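Local coordinates for halogenase PltM (Pseudomonas fluorescens, PDB 6BZN), which halogenates phenolic substrates with unusual breadth of substrate and halide, probably as a flavin-dependent enzyme, at residues I276-Y285 with E294-Y302. Residues are numbered along the deposited sequence; the frame is centred on the assembly and turned at random.
Sequences IGFQFNNAKY and EFRKLLKKY
Strand 276-281 and helix 294-301 run at 80° to each other, their axes 10.7 Å apart at closest approach, F278 and F295 being the residues whose CA atoms come nearest, 8.1 Å apart. Alternate strand residues I276, F278 and F280 point their CB atoms toward the helix, a worked example of a helix packed across one face of a β-sheet. F278 contributes most to the contact. Its CG lies between the backbone N and the carbonyl carbon (chi1 63°), which carries CE1 to within 3.6 Å of F295 CD1, the two ring planes 33° apart. The two methyls of L298 divide between two phenylalanines: CD2 lies 3.8 Å from F278 CB, while CD1 meets the edge of the F280 ring. F218 and L258, from the neighbouring strands, extend this apolar layer.

Beyond the strand the contact turns polar. The Y285 hydroxyl donates a hydrogen bond to E294 OE1 on its syn lone pair (2.6 Å between OH and OE1), and E294 OE2 forms a 3.0 Å salt bridge with K297 NZ, while also accepting from the backbone N of T288 and E289. K297 pairs with E289 as well. Were E294 an alanine, the Y285 hydroxyl and the T288 and E289 amides would probably lose their acceptor, and K297 one of its counter-charges. K301 NZ adds an off-centre cation-pi contact, 4.9 Å from the Y285 ring centroid. Apolar packing thus seats the helix on the sheet, whereas a mixed polar network joins it to the loop after the strand.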
ATOM      1  N   ILE A 276      -3.640   1.190  15.040  1.00 11.43           N
ATOM      2  CA  ILE A 276      -4.558   0.072  15.198  1.00 11.89           C
ATOM      3  C   ILE A 276      -5.681   0.246  14.174  1.00 11.95           C
ATOM      4  O   ILE A 276      -6.313   1.308  14.113  1.00 12.23           O
ATOM      5  CB  ILE A 276      -5.174   0.024  16.623  1.00 12.03           C
ATOM      6  CG1 ILE A 276      -4.083  -0.049  17.713  1.00 12.17           C
ATOM      7  CG2 ILE A 276      -6.159  -1.134  16.744  1.00 12.41           C
ATOM      8  CD1 ILE A 276      -3.193  -1.285  17.724  1.00 12.31           C
ATOM      9  N   GLY A 277      -5.928  -0.786  13.371  1.00 11.70           N
ATOM     10  CA  GLY A 277      -7.038  -0.775  12.419  1.00 11.77           C
ATOM     11  C   GLY A 277      -7.687  -2.127  12.393  1.00 12.22           C
ATOM     12  O   GLY A 277      -6.982  -3.131  12.376  1.00 13.06           O
ATOM     13  N   PHE A 278      -9.011  -2.186  12.427  1.00 12.37           N
ATOM     14  CA  PHE A 278      -9.694  -3.475  12.245  1.00 12.37           C
ATOM     15  C   PHE A 278     -10.696  -3.415  11.112  1.00 12.49           C
ATOM     16  O   PHE A 278     -11.379  -2.393  10.914  1.00 12.21           O
ATOM     17  CB  PHE A 278     -10.275  -4.067  13.548  1.00 12.88           C
ATOM     18  CG  PHE A 278     -11.342  -3.250  14.217  1.00 13.12           C
ATOM     19  CD1 PHE A 278     -11.007  -2.190  15.066  1.00 13.01           C
ATOM     20  CD2 PHE A 278     -12.675  -3.603  14.092  1.00 13.56           C
ATOM     21  CE1 PHE A 278     -11.994  -1.461  15.713  1.00 13.58           C
ATOM     22  CE2 PHE A 278     -13.666  -2.878  14.746  1.00 14.01           C
ATOM     23  CZ  PHE A 278     -13.325  -1.813  15.561  1.00 13.95           C
ATOM     24  N   GLN A 279     -10.717  -4.504  10.337  1.00 11.99           N
ATOM     25  CA  GLN A 279     -11.447  -4.577   9.087  1.00 12.14           C
ATOM     26  C   GLN A 279     -12.366  -5.765   9.109  1.00 12.55           C
ATOM     27  O   GLN A 279     -11.969  -6.834   9.587  1.00 13.15           O
ATOM     28  CB  GLN A 279     -10.493  -4.772   7.899  1.00 12.14           C
ATOM     29  CG  GLN A 279      -9.640  -3.563   7.521  1.00 12.14           C
ATOM     30  CD  GLN A 279      -8.724  -3.073   8.627  1.00 12.51           C
ATOM     31  OE1 GLN A 279      -8.832  -1.935   9.079  1.00 12.73           O
ATOM     32  NE2 GLN A 279      -7.812  -3.935   9.078  1.00 12.59           N
ATOM     33  N   PHE A 280     -13.575  -5.594   8.580  1.00 12.79           N
ATOM     34  CA  PHE A 280     -14.502  -6.711   8.394  1.00 12.87           C
ATOM     35  C   PHE A 280     -14.835  -6.946   6.924  1.00 12.96           C
ATOM     36  O   PHE A 280     -15.034  -6.017   6.161  1.00 12.08           O
ATOM     37  CB  PHE A 280     -15.808  -6.481   9.168  1.00 13.10           C
ATOM     38  CG  PHE A 280     -15.627  -6.426  10.651  1.00 13.31           C
ATOM     39  CD1 PHE A 280     -15.202  -7.560  11.349  1.00 13.61           C
ATOM     40  CD2 PHE A 280     -15.902  -5.266  11.359  1.00 13.65           C
ATOM     41  CE1 PHE A 280     -15.038  -7.523  12.732  1.00 14.22           C
ATOM     42  CE2 PHE A 280     -15.743  -5.221  12.730  1.00 13.76           C
ATOM     43  CZ  PHE A 280     -15.304  -6.348  13.421  1.00 14.07           C
ATOM     44  N   ASN A 281     -14.896  -8.221   6.565  1.00 13.15           N
ATOM     45  CA  ASN A 281     -15.544  -8.682   5.364  1.00 13.69           C
ATOM     46  C   ASN A 281     -17.050  -8.471   5.547  1.00 14.03           C
ATOM     47  O   ASN A 281     -17.692  -9.176   6.328  1.00 14.28           O
ATOM     48  CB  ASN A 281     -15.220 -10.163   5.156  1.00 13.57           C
ATOM     49  CG  ASN A 281     -15.848 -10.735   3.910  1.00 14.03           C
ATOM     50  OD1 ASN A 281     -16.644 -10.084   3.246  1.00 14.92           O
ATOM     51  ND2 ASN A 281     -15.477 -11.961   3.577  1.00 13.84           N
ATOM     52  N   ASN A 282     -17.610  -7.507   4.816  1.00 15.11           N
ATOM     53  CA  ASN A 282     -19.025  -7.122   4.975  1.00 15.31           C
ATOM     54  C   ASN A 282     -19.986  -8.247   4.569  1.00 16.32           C
ATOM     55  O   ASN A 282     -21.138  -8.268   5.008  1.00 16.71           O
ATOM     56  CB  ASN A 282     -19.348  -5.862   4.168  1.00 15.39           C
ATOM     57  CG  ASN A 282     -18.729  -4.593   4.748  1.00 15.75           C
ATOM     58  OD1 ASN A 282     -18.754  -4.364   5.955  1.00 16.14           O
ATOM     59  ND2 ASN A 282     -18.227  -3.731   3.874  1.00 15.43           N
ATOM     60  N   ALA A 283     -19.509  -9.184   3.754  1.00 16.90           N
ATOM     61  CA  ALA A 283     -20.268 -10.402   3.448  1.00 17.93           C
ATOM     62  C   ALA A 283     -20.425 -11.331   4.650  1.00 18.78           C
ATOM     63  O   ALA A 283     -21.323 -12.173   4.643  1.00 19.38           O
ATOM     64  CB  ALA A 283     -19.621 -11.159   2.294  1.00 17.93           C
ATOM     65  N   LYS A 284     -19.553 -11.217   5.655  1.00 18.74           N
ATOM     66  CA  LYS A 284     -19.614 -12.070   6.845  1.00 19.26           C
ATOM     67  C   LYS A 284     -20.021 -11.364   8.125  1.00 19.95           C
ATOM     68  O   LYS A 284     -20.616 -11.992   8.972  1.00 20.53           O
ATOM     69  CB  LYS A 284     -18.286 -12.768   7.069  1.00 20.11           C
ATOM     70  CG  LYS A 284     -17.965 -13.805   6.006  1.00 21.35           C
ATOM     71  CD  LYS A 284     -16.681 -14.519   6.345  1.00 22.15           C
ATOM     72  CE  LYS A 284     -16.241 -15.426   5.215  1.00 23.25           C
ATOM     73  NZ  LYS A 284     -16.955 -16.717   5.296  1.00 24.80           N
ATOM     74  N   TYR A 285     -19.674 -10.092   8.298  1.00 19.29           N
ATOM     75  CA  TYR A 285     -20.102  -9.339   9.473  1.00 19.76           C
ATOM     76  C   TYR A 285     -20.221  -7.874   9.109  1.00 20.66           C
ATOM     77  O   TYR A 285     -19.262  -7.306   8.580  1.00 21.72           O
ATOM     78  CB  TYR A 285     -19.108  -9.489  10.639  1.00 19.46           C
ATOM     79  CG  TYR A 285     -19.470  -8.635  11.829  1.00 19.68           C
ATOM     80  CD1 TYR A 285     -20.518  -9.002  12.684  1.00 20.65           C
ATOM     81  CD2 TYR A 285     -18.785  -7.452  12.108  1.00 19.31           C
ATOM     82  CE1 TYR A 285     -20.866  -8.219  13.771  1.00 20.68           C
ATOM     83  CE2 TYR A 285     -19.123  -6.662  13.189  1.00 19.21           C
ATOM     84  CZ  TYR A 285     -20.163  -7.045  14.020  1.00 20.69           C
ATOM     85  OH  TYR A 285     -20.513  -6.270  15.086  1.00 21.68           O
ATOM     86  N   GLU A 294     -17.841  -1.452  18.825  1.00 18.10           N
ATOM     87  CA  GLU A 294     -17.400  -2.516  17.917  1.00 18.06           C
ATOM     88  C   GLU A 294     -16.013  -3.042  18.316  1.00 17.25           C
ATOM     89  O   GLU A 294     -15.771  -4.251  18.280  1.00 17.17           O
ATOM     90  CB  GLU A 294     -17.411  -2.042  16.463  1.00 18.30           C
ATOM     91  CG  GLU A 294     -18.799  -1.791  15.883  1.00 19.00           C
ATOM     92  CD  GLU A 294     -19.635  -3.063  15.701  1.00 20.09           C
ATOM     93  OE1 GLU A 294     -19.070  -4.161  15.481  1.00 19.98           O
ATOM     94  OE2 GLU A 294     -20.878  -2.957  15.760  1.00 20.13           O
ATOM     95  N   PHE A 295     -15.122  -2.145  18.734  1.00 16.89           N
ATOM     96  CA  PHE A 295     -13.793  -2.538  19.190  1.00 16.94           C
ATOM     97  C   PHE A 295     -13.896  -3.470  20.406  1.00 17.86           C
ATOM     98  O   PHE A 295     -13.321  -4.559  20.407  1.00 17.09           O
ATOM     99  CB  PHE A 295     -12.933  -1.300  19.509  1.00 16.37           C
ATOM    100  CG  PHE A 295     -11.509  -1.622  19.882  1.00 15.89           C
ATOM    101  CD1 PHE A 295     -10.679  -2.310  18.998  1.00 15.42           C
ATOM    102  CD2 PHE A 295     -10.980  -1.209  21.111  1.00 15.64           C
ATOM    103  CE1 PHE A 295      -9.368  -2.614  19.339  1.00 15.14           C
ATOM    104  CE2 PHE A 295      -9.666  -1.499  21.453  1.00 15.83           C
ATOM    105  CZ  PHE A 295      -8.856  -2.203  20.565  1.00 16.11           C
ATOM    106  N   ARG A 296     -14.684  -3.070  21.400  1.00 18.97           N
ATOM    107  CA  ARG A 296     -14.875  -3.890  22.594  1.00 21.15           C
ATOM    108  C   ARG A 296     -15.521  -5.245  22.277  1.00 20.10           C
ATOM    109  O   ARG A 296     -15.116  -6.257  22.862  1.00 19.43           O
ATOM    110  CB  ARG A 296     -15.685  -3.156  23.670  1.00 23.84           C
ATOM    111  CG  ARG A 296     -15.020  -1.900  24.222  1.00 28.36           C
ATOM    112  CD  ARG A 296     -13.711  -2.154  24.970  1.00 33.68           C
ATOM    113  NE  ARG A 296     -12.756  -1.052  24.790  1.00 39.01           N
ATOM    114  CZ  ARG A 296     -11.500  -1.022  25.249  1.00 43.20           C
ATOM    115  NH1 ARG A 296     -10.995  -2.034  25.958  1.00 44.64           N
ATOM    116  NH2 ARG A 296     -10.735   0.044  24.992  1.00 43.07           N
ATOM    117  N   LYS A 297     -16.504  -5.272  21.374  1.00 19.25           N
ATOM    118  CA  LYS A 297     -17.095  -6.547  20.930  1.00 20.01           C
ATOM    119  C   LYS A 297     -16.053  -7.469  20.296  1.00 19.62           C
ATOM    120  O   LYS A 297     -16.038  -8.675  20.562  1.00 18.67           O
ATOM    121  CB  LYS A 297     -18.273  -6.330  19.972  1.00 21.68           C
ATOM    122  CG  LYS A 297     -19.526  -5.780  20.662  1.00 23.25           C
ATOM    123  CD  LYS A 297     -20.778  -5.829  19.786  1.00 24.83           C
ATOM    124  CE  LYS A 297     -20.665  -4.954  18.554  1.00 25.36           C
ATOM    125  NZ  LYS A 297     -21.931  -4.905  17.766  1.00 25.93           N
ATOM    126  N   LEU A 298     -15.180  -6.897  19.465  1.00 17.77           N
ATOM    127  CA  LEU A 298     -14.100  -7.657  18.845  1.00 17.87           C
ATOM    128  C   LEU A 298     -13.190  -8.283  19.905  1.00 17.85           C
ATOM    129  O   LEU A 298     -12.855  -9.472  19.816  1.00 18.00           O
ATOM    130  CB  LEU A 298     -13.274  -6.765  17.915  1.00 18.15           C
ATOM    131  CG  LEU A 298     -12.221  -7.474  17.066  1.00 18.70           C
ATOM    132  CD1 LEU A 298     -12.896  -8.403  16.078  1.00 18.94           C
ATOM    133  CD2 LEU A 298     -11.346  -6.460  16.342  1.00 19.58           C
ATOM    134  N   LEU A 299     -12.808  -7.493  20.909  1.00 17.55           N
ATOM    135  CA  LEU A 299     -11.901  -7.957  21.951  1.00 18.19           C
ATOM    136  C   LEU A 299     -12.532  -9.047  22.846  1.00 19.84           C
ATOM    137  O   LEU A 299     -11.829  -9.932  23.332  1.00 19.56           O
ATOM    138  CB  LEU A 299     -11.406  -6.781  22.801  1.00 18.42           C
ATOM    139  CG  LEU A 299     -10.634  -5.655  22.085  1.00 18.41           C
ATOM    140  CD1 LEU A 299     -10.017  -4.721  23.119  1.00 18.78           C
ATOM    141  CD2 LEU A 299      -9.576  -6.174  21.124  1.00 17.67           C
ATOM    142  N   LYS A 300     -13.848  -8.979  23.034  1.00 20.32           N
ATOM    143  CA  LYS A 300     -14.602 -10.005  23.767  1.00 22.55           C
ATOM    144  C   LYS A 300     -14.634 -11.309  22.952  1.00 21.77           C
ATOM    145  O   LYS A 300     -14.436 -12.391  23.493  1.00 20.38           O
ATOM    146  CB  LYS A 300     -16.017  -9.483  24.025  1.00 25.46           C
ATOM    147  CG  LYS A 300     -16.868 -10.224  25.046  1.00 29.94           C
ATOM    148  CD  LYS A 300     -18.259  -9.580  25.092  1.00 32.45           C
ATOM    149  CE  LYS A 300     -18.950  -9.716  26.435  1.00 35.32           C
ATOM    150  NZ  LYS A 300     -19.536 -11.066  26.614  1.00 36.20           N
ATOM    151  N   LYS A 301     -14.842 -11.180  21.645  1.00 20.48           N
ATOM    152  CA  LYS A 301     -14.808 -12.305  20.700  1.00 21.55           C
ATOM    153  C   LYS A 301     -13.427 -12.981  20.668  1.00 19.15           C
ATOM    154  O   LYS A 301     -13.334 -14.205  20.596  1.00 18.78           O
ATOM    155  CB  LYS A 301     -15.171 -11.788  19.301  1.00 24.82           C
ATOM    156  CG  LYS A 301     -15.993 -12.677  18.386  1.00 29.31           C
ATOM    157  CD  LYS A 301     -16.611 -11.818  17.269  1.00 32.85           C
ATOM    158  CE  LYS A 301     -17.498 -12.607  16.314  1.00 38.55           C
ATOM    159  NZ  LYS A 301     -18.260 -11.774  15.332  1.00 40.64           N
ATOM    160  N   TYR A 302     -12.366 -12.173  20.722  1.00 17.10           N
ATOM    161  CA  TYR A 302     -10.975 -12.619  20.576  1.00 16.92           C
ATOM    162  C   TYR A 302     -10.112 -12.097  21.728  1.00 17.73           C
ATOM    163  O   TYR A 302      -9.303 -11.186  21.538  1.00 17.57           O
ATOM    164  CB  TYR A 302     -10.414 -12.133  19.228  1.00 16.21           C
ATOM    165  CG  TYR A 302     -11.232 -12.599  18.057  1.00 15.57           C
ATOM    166  CD1 TYR A 302     -11.261 -13.951  17.709  1.00 15.22           C
ATOM    167  CD2 TYR A 302     -12.014 -11.710  17.313  1.00 15.30           C
ATOM    168  CE1 TYR A 302     -12.028 -14.403  16.652  1.00 15.09           C
ATOM    169  CE2 TYR A 302     -12.778 -12.157  16.242  1.00 15.26           C
ATOM    170  CZ  TYR A 302     -12.794 -13.508  15.926  1.00 15.42           C
ATOM    171  OH  TYR A 302     -13.546 -13.980  14.879  1.00 15.72           O
TER
HETATM  172  O   HOH W   1     -22.659  -7.486  17.212  1.00 35.12           O